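Local structure of probable adhesion protein (6R5S) at residues S249-G254 with E262-R267; A174-A179 with V194-H199. The protein binds iron(II) and manganese(II) and probably serves as the periplasmic metal-binding component of an ABC uptake system for zinc or a related metal. All coordinates share one frame; numbering follows the deposited sequence.

Contact 1. Residues S249-G254 with E262-R267; sequences SHISYG and EEEMAR. With FE2 (Fe (II) ion), chain C.
S249, I251 and E264 join an ST turn to helix 260-279 in this cluster 9 solute-binding protein. The turn follows strand 244-248 of the parallel sheet of the C-terminal lobe and rests on the helix. Its defining bond runs from the backbone N of I251 to OG of S249 (3.0 Å). The same hydroxyl lies 3.1 Å from OE1 of E264, a weak hydrogen bond that is not settled, since its one proton has another acceptor in reach. A bend at the second torsion of E264 (chi2 -121°) brings the carboxylate to this hydroxyl. The carboxylate has a stronger partner in K260, one helical turn earlier, whose NZ forms a salt bridge with OE1 and also bonds the carbonyl of Y253, so the lysine bridges helix and loop as well.

H250, between S249 and I251 in sequence, points away from the helix and gives NE2 to the iron(II) ion, alongside H41, H66, H111, H177 and H199.

Apolar contacts adjoin the polar ones. The side chains of E264 and I251 slide past each other in opposite directions, with CB of E264 3.6 Å from CG1 of I251. Further along I251, its CD1 reaches selenomethionine M265, 4.1 Å from SE.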
loop_
_atom_site.group_PDB
_atom_site.type_symbol
_atom_site.label_atom_id
_atom_site.label_comp_id
_atom_site.label_asym_id
_atom_site.label_seq_id
_atom_site.Cartn_x
_atom_site.Cartn_y
_atom_site.Cartn_z
ATOM N N SER A 249 -7.507 -3.304 -2.265
ATOM C CA SER A 249 -6.527 -4.178 -1.648
ATOM C C SER A 249 -5.355 -3.405 -1.090
ATOM O O SER A 249 -4.720 -2.619 -1.801
ATOM C CB SER A 249 -6.042 -5.226 -2.638
ATOM O OG SER A 249 -4.976 -5.962 -2.067
ATOM N N HIS A 250 -5.042 -3.675 0.184
ATOM C CA HIS A 250 -3.903 -3.112 0.902
ATOM C C HIS A 250 -2.613 -3.829 0.415
ATOM O O HIS A 250 -1.520 -3.329 0.664
ATOM C CB HIS A 250 -4.136 -3.347 2.407
ATOM C CG HIS A 250 -3.279 -2.550 3.344
ATOM N ND1 HIS A 250 -1.901 -2.663 3.347
ATOM C CD2 HIS A 250 -3.645 -1.747 4.364
ATOM C CE1 HIS A 250 -1.474 -1.907 4.340
ATOM N NE2 HIS A 250 -2.485 -1.339 4.986
ATOM N N ILE A 251 -2.743 -4.986 -0.302
ATOM C CA ILE A 251 -1.643 -5.844 -0.818
ATOM C C ILE A 251 -0.895 -6.378 0.408
ATOM O O ILE A 251 0.230 -5.969 0.673
ATOM C CB ILE A 251 -0.732 -5.144 -1.913
ATOM C CG1 ILE A 251 -1.587 -4.340 -2.948
ATOM C CG2 ILE A 251 0.194 -6.160 -2.606
ATOM C CD1 ILE A 251 -0.878 -3.503 -3.936
ATOM N N SER A 252 -1.593 -7.192 1.228
ATOM C CA SER A 252 -1.091 -7.731 2.501
ATOM C C SER A 252 -1.572 -9.154 2.813
ATOM O O SER A 252 -1.140 -9.738 3.812
ATOM C CB SER A 252 -1.463 -6.799 3.650
ATOM O OG SER A 252 -2.859 -6.764 3.907
ATOM N N TYR A 253 -2.451 -9.715 1.964
ATOM C CA TYR A 253 -3.046 -11.039 2.177
ATOM C C TYR A 253 -2.397 -12.153 1.356
ATOM O O TYR A 253 -2.101 -11.974 0.173
ATOM C CB TYR A 253 -4.558 -10.968 1.889
ATOM C CG TYR A 253 -5.355 -12.207 2.230
ATOM C CD1 TYR A 253 -5.954 -12.354 3.478
ATOM C CD2 TYR A 253 -5.598 -13.189 1.271
ATOM C CE1 TYR A 253 -6.737 -13.467 3.778
ATOM C CE2 TYR A 253 -6.385 -14.303 1.558
ATOM C CZ TYR A 253 -6.952 -14.438 2.814
ATOM O OH TYR A 253 -7.726 -15.542 3.103
ATOM N N GLY A 254 -2.245 -13.308 1.987
ATOM C CA GLY A 254 -1.731 -14.513 1.356
ATOM C C GLY A 254 -0.247 -14.542 1.077
ATOM O O GLY A 254 0.559 -14.000 1.841
ATOM N N GLU A 262 2.021 -5.354 -8.669
ATOM C CA GLU A 262 1.484 -4.996 -9.985
ATOM C C GLU A 262 0.163 -5.734 -10.329
ATOM O O GLU A 262 -0.672 -5.157 -11.022
ATOM C CB GLU A 262 2.544 -5.167 -11.099
ATOM C CG GLU A 262 3.567 -6.275 -10.882
ATOM C CD GLU A 262 4.516 -6.555 -12.034
ATOM O OE1 GLU A 262 4.288 -6.037 -13.153
ATOM O OE2 GLU A 262 5.491 -7.311 -11.813
ATOM N N GLU A 263 -0.044 -6.983 -9.818
ATOM C CA GLU A 263 -1.284 -7.756 -10.016
ATOM C C GLU A 263 -2.399 -7.018 -9.281
ATOM O O GLU A 263 -3.279 -6.460 -9.935
ATOM C CB GLU A 263 -1.172 -9.189 -9.450
ATOM C CG GLU A 263 -0.517 -10.219 -10.353
ATOM C CD GLU A 263 -0.220 -11.564 -9.700
ATOM O OE1 GLU A 263 -1.055 -12.043 -8.896
ATOM O OE2 GLU A 263 0.846 -12.148 -10.009
ATOM N N GLU A 264 -2.308 -6.960 -7.924
ATOM C CA GLU A 264 -3.270 -6.330 -7.014
ATOM C C GLU A 264 -3.522 -4.858 -7.317
ATOM O O GLU A 264 -4.675 -4.446 -7.318
ATOM C CB GLU A 264 -2.871 -6.527 -5.539
ATOM C CG GLU A 264 -2.850 -7.980 -5.076
ATOM C CD GLU A 264 -3.762 -8.336 -3.914
ATOM O OE1 GLU A 264 -3.265 -8.411 -2.765
ATOM O OE2 GLU A 264 -4.971 -8.558 -4.158
HETATM N N MSE A 265 -2.459 -4.091 -7.613
HETATM C CA MSE A 265 -2.515 -2.664 -7.950
HETATM C C MSE A 265 -3.368 -2.337 -9.171
HETATM O O MSE A 265 -4.123 -1.368 -9.130
HETATM C CB MSE A 265 -1.106 -2.097 -8.119
HETATM C CG MSE A 265 -1.013 -0.626 -7.844
HETATM SE SE MSE A 265 -1.492 -0.074 -6.027
HETATM C CE MSE A 265 -1.810 1.801 -6.501
ATOM N N ALA A 266 -3.263 -3.126 -10.249
ATOM C CA ALA A 266 -4.055 -2.923 -11.479
ATOM C C ALA A 266 -5.566 -3.043 -11.220
ATOM O O ALA A 266 -6.352 -2.346 -11.873
ATOM C CB ALA A 266 -3.639 -3.924 -12.537
ATOM N N ARG A 267 -5.955 -3.921 -10.249
ATOM C CA ARG A 267 -7.335 -4.159 -9.836
ATOM C C ARG A 267 -7.849 -2.925 -9.097
ATOM O O ARG A 267 -9.001 -2.521 -9.293
ATOM C CB ARG A 267 -7.471 -5.425 -8.946
ATOM C CG ARG A 267 -6.609 -6.631 -9.354
ATOM C CD ARG A 267 -7.258 -7.979 -9.036
ATOM N NE ARG A 267 -6.307 -8.939 -8.450
ATOM C CZ ARG A 267 -5.532 -9.773 -9.147
ATOM N NH1 ARG A 267 -5.571 -9.777 -10.476
ATOM N NH2 ARG A 267 -4.709 -10.604 -8.519
HETATM FE FE FE2 C . -2.271 -0.113 6.880
#

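Contact 2. Residues A174-A179 with V194-H199; sequences ATIHGA and VVEPAH. With FE2 (Fe (II) ion), chain C.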
loop_
_atom_site.group_PDB
_atom_site.type_symbol
_atom_site.label_atom_id
_atom_site.label_comp_id
_atom_site.label_asym_id
_atom_site.label_seq_id
_atom_site.Cartn_x
_atom_site.Cartn_y
_atom_site.Cartn_z
ATOM N N ALA A 174 -14.986 8.034 0.529
ATOM C CA ALA A 174 -14.638 7.703 1.916
ATOM C C ALA A 174 -14.017 6.328 1.907
ATOM O O ALA A 174 -14.281 5.549 0.987
ATOM C CB ALA A 174 -15.865 7.704 2.801
ATOM N N THR A 175 -13.156 6.032 2.890
ATOM C CA THR A 175 -12.493 4.731 3.001
ATOM C C THR A 175 -12.550 4.284 4.453
ATOM O O THR A 175 -12.589 5.132 5.349
ATOM C CB THR A 175 -11.056 4.747 2.395
ATOM O OG1 THR A 175 -10.197 5.598 3.137
ATOM C CG2 THR A 175 -11.011 5.206 0.948
ATOM N N ILE A 176 -12.592 2.961 4.689
ATOM C CA ILE A 176 -12.582 2.372 6.027
ATOM C C ILE A 176 -11.156 2.550 6.592
ATOM O O ILE A 176 -10.965 3.258 7.571
ATOM C CB ILE A 176 -13.010 0.880 5.938
ATOM C CG1 ILE A 176 -14.434 0.719 5.337
ATOM C CG2 ILE A 176 -12.847 0.131 7.258
ATOM C CD1 ILE A 176 -15.572 1.459 6.008
ATOM N N HIS A 177 -10.164 1.964 5.914
ATOM C CA HIS A 177 -8.737 2.042 6.243
ATOM C C HIS A 177 -8.128 3.321 5.615
ATOM O O HIS A 177 -8.454 3.660 4.481
ATOM C CB HIS A 177 -8.040 0.772 5.681
ATOM C CG HIS A 177 -6.748 0.433 6.348
ATOM N ND1 HIS A 177 -6.714 -0.186 7.572
ATOM C CD2 HIS A 177 -5.478 0.608 5.916
ATOM C CE1 HIS A 177 -5.431 -0.331 7.866
ATOM N NE2 HIS A 177 -4.652 0.118 6.895
ATOM N N GLY A 178 -7.228 3.988 6.324
ATOM C CA GLY A 178 -6.566 5.189 5.815
ATOM C C GLY A 178 -5.376 4.870 4.931
ATOM O O GLY A 178 -4.276 5.393 5.141
ATOM N N ALA A 179 -5.602 4.034 3.907
ATOM C CA ALA A 179 -4.572 3.561 2.998
ATOM C C ALA A 179 -4.601 4.085 1.554
ATOM O O ALA A 179 -3.657 3.776 0.809
ATOM C CB ALA A 179 -4.630 2.039 2.960
ATOM N N VAL A 194 -12.148 9.005 6.591
ATOM C CA VAL A 194 -11.588 7.697 6.911
ATOM C C VAL A 194 -12.391 7.217 8.107
ATOM O O VAL A 194 -12.538 7.950 9.081
ATOM C CB VAL A 194 -10.055 7.713 7.153
ATOM C CG1 VAL A 194 -9.584 6.444 7.855
ATOM C CG2 VAL A 194 -9.323 7.884 5.833
ATOM N N VAL A 195 -12.970 6.024 8.009
ATOM C CA VAL A 195 -13.832 5.455 9.061
ATOM C C VAL A 195 -13.029 4.997 10.326
ATOM O O VAL A 195 -13.483 5.212 11.450
ATOM C CB VAL A 195 -14.738 4.352 8.476
ATOM C CG1 VAL A 195 -15.601 3.715 9.560
ATOM C CG2 VAL A 195 -15.605 4.913 7.328
ATOM N N GLU A 196 -11.829 4.467 10.148
ATOM C CA GLU A 196 -10.970 4.089 11.271
ATOM C C GLU A 196 -10.380 5.353 11.940
ATOM O O GLU A 196 -9.708 6.137 11.262
ATOM C CB GLU A 196 -9.882 3.087 10.823
ATOM C CG GLU A 196 -10.444 1.702 10.488
ATOM C CD GLU A 196 -9.492 0.542 10.224
ATOM O OE1 GLU A 196 -8.267 0.765 10.079
ATOM O OE2 GLU A 196 -9.987 -0.609 10.167
ATOM N N PRO A 197 -10.649 5.614 13.247
ATOM C CA PRO A 197 -10.102 6.840 13.891
ATOM C C PRO A 197 -8.572 7.032 13.784
ATOM O O PRO A 197 -8.111 8.151 13.593
ATOM C CB PRO A 197 -10.569 6.714 15.345
ATOM C CG PRO A 197 -10.904 5.257 15.534
ATOM C CD PRO A 197 -11.432 4.814 14.211
ATOM N N ALA A 198 -7.804 5.931 13.887
ATOM C CA ALA A 198 -6.345 5.856 13.804
ATOM C C ALA A 198 -6.000 4.623 12.977
ATOM O O ALA A 198 -6.829 3.714 12.867
ATOM C CB ALA A 198 -5.761 5.714 15.197
ATOM N N HIS A 199 -4.797 4.573 12.399
ATOM C CA HIS A 199 -4.380 3.447 11.558
ATOM C C HIS A 199 -4.607 2.094 12.256
ATOM O O HIS A 199 -4.205 1.949 13.396
ATOM C CB HIS A 199 -2.916 3.634 11.159
ATOM C CG HIS A 199 -2.375 2.631 10.196
ATOM N ND1 HIS A 199 -1.038 2.274 10.216
ATOM C CD2 HIS A 199 -2.984 1.974 9.183
ATOM C CE1 HIS A 199 -0.874 1.419 9.219
ATOM N NE2 HIS A 199 -2.008 1.211 8.564
HETATM FE FE FE2 C . -2.271 -0.113 6.880
#
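H177 and H199 meet at the iron(II) ion, each giving NE2 to the metal: NE2 of H177 lies 2.4 Å and NE2 of H199 2.2 Å from the iron. Sharing the ion brings these nitrogens close without a hydrogen bond between them. NE2 of H177 arrives at the edge of the H199 ring, near its plane, while the two ring planes stand 65° apart. H41, H66, H111 and H250 complete the shell of six histidines.

One step out, E196 approaches ND1 of the H177 imidazole. ND1 of H177 makes a weak, bent hydrogen bond to OE1 of E196 (3.1 Å), and the carboxylate plane is turned 70° from that of the ring. The glutamate chain is extended beyond CG and passes beside O of I176, its side chain at about a right angle to that of I176. With NE2 on the metal, ND1 is expected to carry the proton, and the carboxylate may help orient the ring.

The backbones behind these side chains run together as a short parallel pairing. V195 N donates to O of T175 (2.8 Å) and E196 N to O of I176 (3.0 Å). Beside them, CD1 of I176 packs on CG2 of V195, the two side chains pointing the same way towards I237 of helix 234-241.

OG1 of T175, set between its backbone N and carbonyl carbon (chi1 66°), donates to O of H177 (2.9 Å) from above the carbonyl plane. CG1 of V194 lies against the N of G178, the centre of an inverse gamma turn. Loops leaving the ends of neighbouring parallel strands thus supply two ligands to the interlobe metal site of a cluster 9 solute-binding protein.

Following the chain from the N terminus, contact 2 comes first: strand 173-175 leads into the histidine loop, helix 181-185 follows, and the chain returns through strand 193-194 to close the loop. Helix 205-217, strand 222-226, helix 234-241 and strand 244-248 then intervene before contact 1. The two closures are in series, neither nested nor crossed. In one four-stranded parallel sheet, contact 2 joins the loops after inner strand 173-175 and edge strand 193-194, while contact 1 fastens the loop after the opposite edge strand, 244-248, to helix 260-279. The centres of contacts 1 and 2 lie about 18 Å apart. Even so, H250 from contact 1 meets H177 and H199 from contact 2 at the shared iron(II) ion.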